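Local coordinates for protein mersacidin decarboxylase (PDB 1P3Y) that catalyses the FAD-dependent oxidative decarboxylation of the C-terminal cysteine of the lantibiotic mersacidin to an aminoenethiol, as a homododecamer of the HFCD flavoprotein family, at residues A[18-23]-A[121-126]; A[59-64]-A[71-76]; A[98-103]-A[135-140]. All coordinates share one frame; numbering follows the deposited sequence.

Contact 1. Residues A[18-23]-A[121-126]; sequences SISSVG and FPNMND. With FAD (flavin-adenine dinucleotide), chain B.
S18 OG and N123 CG are both swung away from their own main-chain nitrogens (chi1 159° and 175°), which brings the serine hydroxyl and the asparagine amide side by side at the pyrimidine end of a flavin. There N123 CG lies 3.9 Å from S18 OG and 3.7 Å from S20 OG, so the amide group is bordered by two hydroxyls.

Those hydroxyls are themselves joined, since S20 OG donates to S18 OG at 2.9 Å. S20 N also donates to S18 OG at 3.0 Å and closes an ST turn. S18 OG therefore receives two hydrogen bonds from S20, which probably fix the rotation of its side chain. It also stands 3.1 Å from FAD O4, a weak hydrogen bond, and not a settled one, since the single proton of S18 OG has another acceptor within reach.

The firmer grip on the ring comes from the other segment, where FAD N3 donates to N123 O at 2.8 Å with an N-H...O angle of 153°. Next to it, M124 CA lies 3.5 Å from FAD N3. At the far end of the isoalloxazine, I19 CD1 touches the methyl carbon C7M at 3.9 Å, and I19 also packs on Y57 of a neighbouring subunit. S18 and S20 also touch P89 of strand 84-90, and the N123 backbone is hydrogen-bonded to A90.

The loop after strand 10-15 and the end of strand 119-122 thus flank strand 84-90, and together they line the flavin pocket at the C-terminal edge of a parallel sheet, the classic cofactor site of a Rossmann-type fold.

Contact 2. Residues A[59-64]-A[71-76]; sequences CDHVYS and KRHSHV. With FAD (flavin-adenine dinucleotide), chain C.
An aromatic cluster of H61, Y63 and H73 joins strand 61-63 to the turn that leads into helix 75-81, the helix whose first residue is the active-site H75. Within the cluster, Y63 presents its ring edge to the face of H73: Y63 CD2 sits over the centre of the imidazole, 3.3 Å from H73 CD2, and the two planes stand at 82°. Y63 CB adds a CH-pi contact to the same ring, 4.2 Å from its centroid. With H73 CG opposite its carbonyl carbon (chi1 -80°), the imidazole is turned back over the strand, and its ND1 points along a nearly straight line (171°) at S64 O. At 3.5 Å between H73 ND1 and S64 O, that hydrogen bond is weak.

H61, two residues before Y63 on the strand, completes the cluster. Its NE2 comes to 4.1 Å from H73 NE2, while H61 CD2 rests over the centre of one Y63 face.

Strand 61-63 is the outermost strand at one end of the parallel sheet, hydrogen-bonded to strand 37-42; the cluster therefore lies between an edge strand of this chain's sheet and the turn before helix 75-81. Just past the strand, S64 OG is hydrogen-bonded to E47.

Past the cluster, S74 is the N-cap of helix 75-81. H75 then lays one imidazole face against C1' of a flavin held largely by a neighbouring subunit, with H75 NE2 3.4 Å from FAD N10. V76 CG1 covers the opposite face of the H75 ring, and R72 CB touches the flavin methyl carbon C8M at 3.8 Å.

Contact 3. Residues A[98-103]-A[135-140]; sequences TANGVA and SRNIEQ. With FAD (flavin-adenine dinucleotide), chain C.
A helix end and two crossed asparagine amides come together on the flank of a second helix. A99, the last helical residue of helix 92-99, approaches helix 132-144 until the CA atoms of A99 and N137 are 5.6 Å apart, a closeness consistent with the small alanine side chain. A99 CB lies 3.7 Å from N137 O and 4.0 Å from N137 CB, pressing directly on the flank of the longer helix. One turn on, Q140 packs the methylene of its bent chain on the helix end, with Q140 CG 3.8 Å from A99 O.

Beyond A99 the amides of N100 and N137 meet crosswise, their planes 73° apart. N100 CG lies beside its own backbone N (chi1 -63°), and ND2 is hydrogen-bonded back to G96 O. The N100 side chain also packs on N100 of two neighbouring subunits, and R136, one residue before N137, forms a salt bridge with D144 of one of them. The contact therefore lies on a subunit interface.

The chain turns off the helix through a Schellman motif. G101, at positive phi (74°), is its C-prime residue; V102 N returns to Q97 O, and G101 N makes a weak bond to T98 O. The turn redirects the backbone to A103, whose carbonyl oxygen accepts two hydrogen bonds from a flavin ribityl chain, from FAD O4' at 2.8 Å and from FAD O3' at 3.2 Å. That cofactor belongs mainly to a neighbouring subunit, whose N93 also accepts from A103 N. A Schellman-capped helix packed on its neighbour thus delivers a loop to a flavin site shared between subunits, in keeping with the homo-oligomeric HFCD family.

The three contacts share one Rossmann-type domain built on a six-stranded parallel sheet. Contact 2 is nested along the chain inside the loop closed by contact 1 and sits on the outermost strand 61-63; the centres of contacts 1 and 2 are about 22 Å apart. Contact 3 follows contact 2 in series but interlaces with contact 1, their centres about 18 Å apart, and P122 CG touches I138 CD1 at 4.0 Å. Contacts 2 and 3 never meet, their nearest atoms about 8 Å apart, yet both reach the same flavin and the same neighbouring subunit. Contact 1 holds a different FAD, so each chain helps to build two cofactor sites, consistent with flavin binding being coupled to oligomer assembly.

Contact 1. Residues A[18-23]-A[121-126]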
# COMPACT_ATOMS: atom_id res chain seq x y z
N SER A 18 -5.79 -22.53 18.22
CA SER A 18 -6.64 -22.81 19.37
C SER A 18 -6.45 -21.73 20.44
O SER A 18 -5.34 -21.19 20.56
CB SER A 18 -6.29 -24.17 19.97
OG SER A 18 -6.74 -24.24 21.31
N ILE A 19 -7.50 -21.41 21.19
CA ILE A 19 -7.35 -20.41 22.26
C ILE A 19 -6.26 -20.87 23.24
O ILE A 19 -5.51 -20.05 23.79
CB ILE A 19 -8.68 -20.22 23.04
CG1 ILE A 19 -9.64 -19.34 22.24
CG2 ILE A 19 -8.41 -19.56 24.39
CD1 ILE A 19 -9.25 -17.86 22.23
N SER A 20 -6.15 -22.18 23.45
CA SER A 20 -5.15 -22.70 24.39
C SER A 20 -3.71 -22.45 23.95
O SER A 20 -2.78 -22.64 24.74
CB SER A 20 -5.36 -24.21 24.62
OG SER A 20 -4.95 -24.98 23.50
N SER A 21 -3.52 -22.03 22.70
CA SER A 21 -2.17 -21.74 22.20
C SER A 21 -1.63 -20.51 22.90
O SER A 21 -0.41 -20.34 23.03
CB SER A 21 -2.18 -21.46 20.70
OG SER A 21 -2.68 -22.58 19.99
N VAL A 22 -2.54 -19.66 23.36
CA VAL A 22 -2.10 -18.45 24.01
C VAL A 22 -1.28 -18.79 25.24
O VAL A 22 -0.38 -18.04 25.62
CB VAL A 22 -3.31 -17.58 24.36
CG1 VAL A 22 -2.85 -16.22 24.85
CG2 VAL A 22 -4.19 -17.44 23.13
N GLY A 23 -1.58 -19.94 25.85
CA GLY A 23 -0.83 -20.34 27.03
C GLY A 23 0.36 -21.24 26.77
O GLY A 23 0.99 -21.76 27.70
N PHE A 121 -1.28 -33.70 20.34
CA PHE A 121 -2.02 -33.36 21.56
C PHE A 121 -3.28 -32.60 21.14
O PHE A 121 -3.34 -31.38 21.25
CB PHE A 121 -1.19 -32.48 22.49
CG PHE A 121 -0.11 -33.21 23.23
CD1 PHE A 121 1.09 -33.54 22.60
CD2 PHE A 121 -0.28 -33.55 24.58
CE1 PHE A 121 2.11 -34.18 23.29
CE2 PHE A 121 0.73 -34.18 25.29
CZ PHE A 121 1.94 -34.50 24.65
N PRO A 122 -4.30 -33.31 20.64
CA PRO A 122 -5.54 -32.68 20.20
C PRO A 122 -6.20 -31.80 21.25
O PRO A 122 -6.08 -32.02 22.45
CB PRO A 122 -6.43 -33.87 19.83
CG PRO A 122 -5.45 -34.87 19.35
CD PRO A 122 -4.33 -34.76 20.36
N ASN A 123 -6.94 -30.81 20.76
CA ASN A 123 -7.65 -29.86 21.60
C ASN A 123 -8.70 -29.19 20.71
O ASN A 123 -8.38 -28.62 19.68
CB ASN A 123 -6.66 -28.82 22.16
CG ASN A 123 -7.35 -27.74 22.94
OD1 ASN A 123 -7.87 -26.79 22.37
ND2 ASN A 123 -7.37 -27.88 24.26
N MET A 124 -9.96 -29.30 21.11
CA MET A 124 -11.03 -28.73 20.32
C MET A 124 -12.30 -28.71 21.15
O MET A 124 -12.35 -29.21 22.27
CB MET A 124 -11.26 -29.56 19.06
CG MET A 124 -11.72 -31.00 19.34
SD MET A 124 -11.47 -32.06 17.90
CE MET A 124 -9.74 -32.49 18.10
N ASN A 125 -13.33 -28.13 20.56
CA ASN A 125 -14.64 -28.03 21.18
C ASN A 125 -15.20 -29.45 21.33
O ASN A 125 -14.99 -30.31 20.47
CB ASN A 125 -15.54 -27.20 20.27
CG ASN A 125 -16.83 -26.85 20.91
OD1 ASN A 125 -16.86 -26.15 21.92
ND2 ASN A 125 -17.92 -27.34 20.33
N ASP A 126 -15.91 -29.69 22.43
CA ASP A 126 -16.49 -31.01 22.70
C ASP A 126 -17.41 -31.49 21.57
O ASP A 126 -17.45 -32.69 21.27
CB ASP A 126 -17.25 -31.00 24.03
CG ASP A 126 -16.36 -31.38 25.21
OD1 ASP A 126 -16.07 -32.60 25.37
OD2 ASP A 126 -15.94 -30.46 25.95
PA FAD B . -4.49 -23.00 9.38
O1A FAD B . -4.24 -21.87 10.37
O2A FAD B . -3.39 -23.34 8.39
O5B FAD B . -5.84 -22.74 8.49
C5B FAD B . -6.88 -21.78 8.85
C4B FAD B . -6.71 -20.45 8.12
O4B FAD B . -5.37 -20.32 7.66
C3B FAD B . -7.58 -20.30 6.86
O3B FAD B . -8.43 -19.19 7.13
C2B FAD B . -6.59 -20.10 5.76
O2B FAD B . -6.91 -19.32 4.65
C1B FAD B . -5.36 -19.55 6.49
N9A FAD B . -4.00 -19.75 5.89
C8A FAD B . -3.17 -20.95 5.74
N7A FAD B . -2.01 -20.74 5.15
C5A FAD B . -1.99 -19.34 4.88
C6A FAD B . -1.04 -18.44 4.26
N6A FAD B . 0.15 -18.86 3.80
N1A FAD B . -1.39 -17.06 4.13
C2A FAD B . -2.58 -16.58 4.58
N3A FAD B . -3.58 -17.38 5.22
C4A FAD B . -3.14 -18.78 5.30
N1 FAD B . -10.15 -25.77 15.76
C2 FAD B . -9.85 -26.91 16.50
O2 FAD B . -9.87 -28.05 15.96
N3 FAD B . -9.54 -26.78 17.87
C4 FAD B . -9.49 -25.53 18.60
O4 FAD B . -9.20 -25.52 19.85
C4X FAD B . -9.78 -24.41 17.82
N5 FAD B . -9.72 -23.14 18.50
C5X FAD B . -9.97 -21.97 17.72
C6 FAD B . -9.92 -20.68 18.33
C7 FAD B . -10.17 -19.44 17.61
C7M FAD B . -10.07 -18.09 18.39
C8 FAD B . -10.48 -19.53 16.17
C8M FAD B . -10.75 -18.32 15.29
C9 FAD B . -10.54 -20.77 15.52
C9A FAD B . -10.30 -22.01 16.24
N10 FAD B . -10.35 -23.40 15.66
C10 FAD B . -10.09 -24.55 16.42
C1' FAD B . -10.65 -23.50 14.27
C2' FAD B . -9.52 -23.72 13.33
O2' FAD B . -8.60 -22.55 13.45
C3' FAD B . -10.00 -23.79 11.92
O3' FAD B . -10.58 -25.07 11.60
C4' FAD B . -8.89 -23.52 10.86
O4' FAD B . -9.53 -23.55 9.54
C5' FAD B . -7.76 -24.52 10.85
O5' FAD B . -6.74 -24.14 11.78
P FAD B . -5.26 -24.70 11.68
O1P FAD B . -4.53 -24.10 12.79
O2P FAD B . -5.33 -26.21 11.65
O3P FAD B . -4.78 -24.32 10.19

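Contact 2. Residues A[59-64]-A[71-76]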
# COMPACT_ATOMS: atom_id res chain seq x y z
N CYS A 59 11.28 -19.81 23.52
CA CYS A 59 11.91 -20.93 22.85
C CYS A 59 13.07 -20.42 22.03
O CYS A 59 13.30 -19.22 21.99
CB CYS A 59 10.90 -21.65 21.96
SG CYS A 59 10.37 -20.69 20.55
N ASP A 60 13.78 -21.32 21.37
CA ASP A 60 14.95 -20.94 20.59
C ASP A 60 14.72 -20.36 19.21
O ASP A 60 15.53 -19.56 18.72
CB ASP A 60 15.90 -22.14 20.49
CG ASP A 60 16.29 -22.68 21.86
OD1 ASP A 60 16.10 -23.89 22.10
OD2 ASP A 60 16.78 -21.88 22.69
N HIS A 61 13.63 -20.75 18.57
CA HIS A 61 13.35 -20.22 17.24
C HIS A 61 11.94 -20.59 16.86
O HIS A 61 11.45 -21.65 17.23
CB HIS A 61 14.32 -20.81 16.22
CG HIS A 61 14.19 -20.19 14.86
ND1 HIS A 61 14.66 -18.92 14.57
CD2 HIS A 61 13.62 -20.65 13.72
CE1 HIS A 61 14.37 -18.63 13.31
NE2 HIS A 61 13.74 -19.66 12.78
N VAL A 62 11.30 -19.72 16.09
CA VAL A 62 9.93 -19.94 15.65
C VAL A 62 9.84 -19.91 14.13
O VAL A 62 10.15 -18.90 13.50
CB VAL A 62 9.00 -18.83 16.22
CG1 VAL A 62 7.54 -19.09 15.80
CG2 VAL A 62 9.15 -18.74 17.72
N TYR A 63 9.41 -21.01 13.54
CA TYR A 63 9.26 -21.06 12.08
C TYR A 63 7.83 -20.69 11.74
O TYR A 63 6.87 -21.35 12.15
CB TYR A 63 9.55 -22.46 11.54
CG TYR A 63 10.96 -22.93 11.77
CD1 TYR A 63 11.25 -23.85 12.77
CD2 TYR A 63 12.00 -22.48 10.96
CE1 TYR A 63 12.55 -24.31 12.96
CE2 TYR A 63 13.30 -22.93 11.14
CZ TYR A 63 13.57 -23.85 12.15
OH TYR A 63 14.86 -24.27 12.35
N SER A 64 7.69 -19.63 10.97
CA SER A 64 6.38 -19.16 10.58
C SER A 64 5.98 -19.68 9.19
O SER A 64 6.83 -19.98 8.36
CB SER A 64 6.38 -17.63 10.61
OG SER A 64 5.16 -17.11 10.15
N LYS A 71 10.97 -16.08 2.32
CA LYS A 71 11.37 -17.41 1.90
C LYS A 71 10.75 -18.41 2.84
O LYS A 71 10.94 -18.33 4.06
CB LYS A 71 12.90 -17.56 1.91
CG LYS A 71 13.42 -18.89 1.33
CD LYS A 71 14.93 -18.91 1.37
CE LYS A 71 15.50 -20.30 1.18
NZ LYS A 71 17.00 -20.31 1.28
N ARG A 72 9.98 -19.35 2.28
CA ARG A 72 9.33 -20.38 3.07
C ARG A 72 10.39 -21.23 3.76
O ARG A 72 11.40 -21.61 3.15
CB ARG A 72 8.46 -21.29 2.20
CG ARG A 72 7.28 -20.60 1.51
CD ARG A 72 6.42 -19.79 2.48
NE ARG A 72 6.86 -18.40 2.57
CZ ARG A 72 6.66 -17.47 1.62
NH1 ARG A 72 6.01 -17.78 0.51
NH2 ARG A 72 7.11 -16.24 1.79
N HIS A 73 10.16 -21.53 5.04
CA HIS A 73 11.08 -22.36 5.80
C HIS A 73 11.06 -23.78 5.23
O HIS A 73 10.07 -24.18 4.60
CB HIS A 73 10.69 -22.33 7.27
CG HIS A 73 11.17 -21.10 7.99
ND1 HIS A 73 10.31 -20.19 8.56
CD2 HIS A 73 12.42 -20.66 8.25
CE1 HIS A 73 11.02 -19.24 9.16
NE2 HIS A 73 12.30 -19.50 8.99
N SER A 74 12.15 -24.54 5.40
CA SER A 74 12.20 -25.90 4.86
C SER A 74 11.63 -26.97 5.80
O SER A 74 12.08 -27.12 6.95
CB SER A 74 13.63 -26.29 4.47
OG SER A 74 13.65 -27.54 3.80
N HIS A 75 10.65 -27.71 5.29
CA HIS A 75 10.00 -28.79 6.04
C HIS A 75 10.97 -29.96 6.24
O HIS A 75 10.99 -30.60 7.30
CB HIS A 75 8.75 -29.27 5.30
CG HIS A 75 9.02 -29.71 3.89
ND1 HIS A 75 8.61 -30.93 3.39
CD2 HIS A 75 9.69 -29.10 2.88
CE1 HIS A 75 9.02 -31.06 2.15
NE2 HIS A 75 9.69 -29.97 1.81
N VAL A 76 11.79 -30.23 5.23
CA VAL A 76 12.77 -31.31 5.32
C VAL A 76 13.88 -30.92 6.31
O VAL A 76 14.39 -31.76 7.05
CB VAL A 76 13.41 -31.64 3.94
CG1 VAL A 76 12.31 -31.83 2.89
CG2 VAL A 76 14.39 -30.54 3.53
PA FAD C . 0.10 -25.11 -2.56
O1A FAD C . 1.26 -24.33 -3.17
O2A FAD C . -1.30 -24.82 -3.06
O5B FAD C . 0.06 -24.95 -0.93
C5B FAD C . 1.18 -24.47 -0.13
C4B FAD C . 1.05 -22.98 0.19
O4B FAD C . 0.17 -22.36 -0.74
C3B FAD C . 0.46 -22.67 1.58
O3B FAD C . 1.49 -21.97 2.27
C2B FAD C . -0.76 -21.87 1.27
O2B FAD C . -1.21 -20.89 2.16
C1B FAD C . -0.47 -21.28 -0.11
N9A FAD C . -1.61 -20.91 -1.02
C8A FAD C . -2.57 -21.73 -1.75
N7A FAD C . -3.44 -21.05 -2.46
C5A FAD C . -3.09 -19.68 -2.23
C6A FAD C . -3.64 -18.41 -2.68
N6A FAD C . -4.68 -18.33 -3.52
N1A FAD C . -3.03 -17.21 -2.20
C2A FAD C . -1.97 -17.23 -1.35
N3A FAD C . -1.36 -18.43 -0.86
C4A FAD C . -2.05 -19.61 -1.39
N1 FAD C . 6.52 -31.18 -1.00
C2 FAD C . 6.54 -32.37 -1.71
O2 FAD C . 5.64 -33.24 -1.53
N3 FAD C . 7.56 -32.60 -2.64
C4 FAD C . 8.64 -31.69 -2.94
O4 FAD C . 9.54 -32.01 -3.81
C4X FAD C . 8.59 -30.50 -2.22
N5 FAD C . 9.63 -29.54 -2.50
C5X FAD C . 9.59 -28.30 -1.80
C6 FAD C . 10.59 -27.31 -2.04
C7 FAD C . 10.62 -26.01 -1.38
C7M FAD C . 11.75 -25.01 -1.73
C8 FAD C . 9.54 -25.72 -0.41
C8M FAD C . 9.43 -24.41 0.35
C9 FAD C . 8.53 -26.65 -0.13
C9A FAD C . 8.51 -27.95 -0.80
N10 FAD C . 7.49 -29.04 -0.59
C10 FAD C . 7.53 -30.26 -1.27
C1' FAD C . 6.45 -28.77 0.36
C2' FAD C . 5.12 -28.37 -0.18
O2' FAD C . 5.31 -27.10 -0.95
C3' FAD C . 4.16 -28.10 0.91
O3' FAD C . 3.62 -29.32 1.47
C4' FAD C . 2.94 -27.23 0.49
O4' FAD C . 2.12 -27.00 1.69
C5' FAD C . 2.05 -27.83 -0.57
O5' FAD C . 2.53 -27.51 -1.88
P FAD C . 1.60 -27.60 -3.15
O1P FAD C . 2.44 -27.21 -4.29
O2P FAD C . 0.99 -28.98 -3.21
O3P FAD C . 0.34 -26.64 -2.81

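Contact 3. Residues A[98-103]-A[135-140]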
# COMPACT_ATOMS: atom_id res chain seq x y z
N THR A 98 -3.26 -34.58 8.40
CA THR A 98 -2.19 -35.56 8.58
C THR A 98 -2.70 -36.99 8.41
O THR A 98 -2.02 -37.82 7.79
CB THR A 98 -1.50 -35.38 9.95
OG1 THR A 98 -2.50 -35.28 10.97
CG2 THR A 98 -0.64 -34.11 9.94
N ALA A 99 -3.89 -37.26 8.93
CA ALA A 99 -4.46 -38.59 8.81
C ALA A 99 -4.62 -38.98 7.36
O ALA A 99 -4.51 -40.16 7.02
CB ALA A 99 -5.81 -38.64 9.51
N ASN A 100 -4.85 -38.01 6.49
CA ASN A 100 -5.07 -38.31 5.07
C ASN A 100 -3.98 -37.96 4.08
O ASN A 100 -4.20 -38.04 2.86
CB ASN A 100 -6.40 -37.69 4.64
CG ASN A 100 -7.56 -38.30 5.39
OD1 ASN A 100 -7.82 -39.51 5.25
ND2 ASN A 100 -8.25 -37.51 6.20
N GLY A 101 -2.82 -37.58 4.59
CA GLY A 101 -1.70 -37.27 3.71
C GLY A 101 -1.81 -35.95 2.98
O GLY A 101 -1.23 -35.77 1.91
N VAL A 102 -2.58 -35.04 3.55
CA VAL A 102 -2.74 -33.72 2.96
C VAL A 102 -1.83 -32.78 3.74
O VAL A 102 -1.69 -32.89 4.96
CB VAL A 102 -4.19 -33.28 3.06
CG1 VAL A 102 -4.32 -31.78 2.83
CG2 VAL A 102 -5.02 -34.07 2.05
N ALA A 103 -1.17 -31.86 3.05
CA ALA A 103 -0.30 -30.95 3.76
C ALA A 103 -0.34 -29.57 3.11
O ALA A 103 0.46 -29.25 2.22
CB ALA A 103 1.12 -31.51 3.80
N SER A 135 -12.75 -39.00 15.38
CA SER A 135 -12.40 -40.31 15.95
C SER A 135 -11.77 -41.20 14.87
O SER A 135 -10.74 -41.85 15.09
CB SER A 135 -13.65 -40.99 16.52
OG SER A 135 -14.25 -40.18 17.52
N ARG A 136 -12.38 -41.22 13.68
CA ARG A 136 -11.84 -42.03 12.61
C ARG A 136 -10.45 -41.55 12.26
O ARG A 136 -9.54 -42.36 12.03
CB ARG A 136 -12.73 -41.97 11.37
CG ARG A 136 -12.09 -42.62 10.14
CD ARG A 136 -13.10 -42.89 9.00
NE ARG A 136 -13.65 -41.70 8.34
CZ ARG A 136 -14.89 -41.24 8.50
NH1 ARG A 136 -15.77 -41.84 9.30
NH2 ARG A 136 -15.26 -40.15 7.83
N ASN A 137 -10.27 -40.22 12.23
CA ASN A 137 -8.98 -39.64 11.89
C ASN A 137 -7.95 -40.01 12.93
O ASN A 137 -6.84 -40.43 12.59
CB ASN A 137 -9.08 -38.10 11.70
CG ASN A 137 -9.60 -37.70 10.30
OD1 ASN A 137 -10.09 -36.58 10.10
ND2 ASN A 137 -9.49 -38.60 9.33
N ILE A 138 -8.31 -39.87 14.21
CA ILE A 138 -7.40 -40.21 15.32
C ILE A 138 -6.93 -41.67 15.19
O ILE A 138 -5.73 -41.98 15.27
CB ILE A 138 -8.09 -40.07 16.70
CG1 ILE A 138 -8.56 -38.62 16.93
CG2 ILE A 138 -7.13 -40.55 17.81
CD1 ILE A 138 -7.51 -37.73 17.53
N GLU A 139 -7.90 -42.56 14.97
CA GLU A 139 -7.62 -43.97 14.82
C GLU A 139 -6.64 -44.19 13.68
O GLU A 139 -5.58 -44.81 13.87
CB GLU A 139 -8.93 -44.74 14.59
CG GLU A 139 -8.79 -46.27 14.54
CD GLU A 139 -7.88 -46.84 15.64
OE1 GLU A 139 -7.95 -46.33 16.79
OE2 GLU A 139 -7.10 -47.79 15.34
N GLN A 140 -6.96 -43.63 12.52
CA GLN A 140 -6.12 -43.77 11.33
C GLN A 140 -4.67 -43.35 11.58
O GLN A 140 -3.74 -43.97 11.07
CB GLN A 140 -6.70 -42.95 10.17
CG GLN A 140 -5.99 -43.15 8.84
CD GLN A 140 -6.15 -44.55 8.30
OE1 GLN A 140 -7.21 -44.91 7.78
NE2 GLN A 140 -5.11 -45.36 8.42
PA FAD C . 0.10 -25.11 -2.56
O1A FAD C . 1.26 -24.33 -3.17
O2A FAD C . -1.30 -24.82 -3.06
O5B FAD C . 0.06 -24.95 -0.93
C5B FAD C . 1.18 -24.47 -0.13
C4B FAD C . 1.05 -22.98 0.19
O4B FAD C . 0.17 -22.36 -0.74
C3B FAD C . 0.46 -22.67 1.58
O3B FAD C . 1.49 -21.97 2.27
C2B FAD C . -0.76 -21.87 1.27
O2B FAD C . -1.21 -20.89 2.16
C1B FAD C . -0.47 -21.28 -0.11
N9A FAD C . -1.61 -20.91 -1.02
C8A FAD C . -2.57 -21.73 -1.75
N7A FAD C . -3.44 -21.05 -2.46
C5A FAD C . -3.09 -19.68 -2.23
C6A FAD C . -3.64 -18.41 -2.68
N6A FAD C . -4.68 -18.33 -3.52
N1A FAD C . -3.03 -17.21 -2.20
C2A FAD C . -1.97 -17.23 -1.35
N3A FAD C . -1.36 -18.43 -0.86
C4A FAD C . -2.05 -19.61 -1.39
N1 FAD C . 6.52 -31.18 -1.00
C2 FAD C . 6.54 -32.37 -1.71
O2 FAD C . 5.64 -33.24 -1.53
N3 FAD C . 7.56 -32.60 -2.64
C4 FAD C . 8.64 -31.69 -2.94
O4 FAD C . 9.54 -32.01 -3.81
C4X FAD C . 8.59 -30.50 -2.22
N5 FAD C . 9.63 -29.54 -2.50
C5X FAD C . 9.59 -28.30 -1.80
C6 FAD C . 10.59 -27.31 -2.04
C7 FAD C . 10.62 -26.01 -1.38
C7M FAD C . 11.75 -25.01 -1.73
C8 FAD C . 9.54 -25.72 -0.41
C8M FAD C . 9.43 -24.41 0.35
C9 FAD C . 8.53 -26.65 -0.13
C9A FAD C . 8.51 -27.95 -0.80
N10 FAD C . 7.49 -29.04 -0.59
C10 FAD C . 7.53 -30.26 -1.27
C1' FAD C . 6.45 -28.77 0.36
C2' FAD C . 5.12 -28.37 -0.18
O2' FAD C . 5.31 -27.10 -0.95
C3' FAD C . 4.16 -28.10 0.91
O3' FAD C . 3.62 -29.32 1.47
C4' FAD C . 2.94 -27.23 0.49
O4' FAD C . 2.12 -27.00 1.69
C5' FAD C . 2.05 -27.83 -0.57
O5' FAD C . 2.53 -27.51 -1.88
P FAD C . 1.60 -27.60 -3.15
O1P FAD C . 2.44 -27.21 -4.29
O2P FAD C . 0.99 -28.98 -3.21
O3P FAD C . 0.34 -26.64 -2.81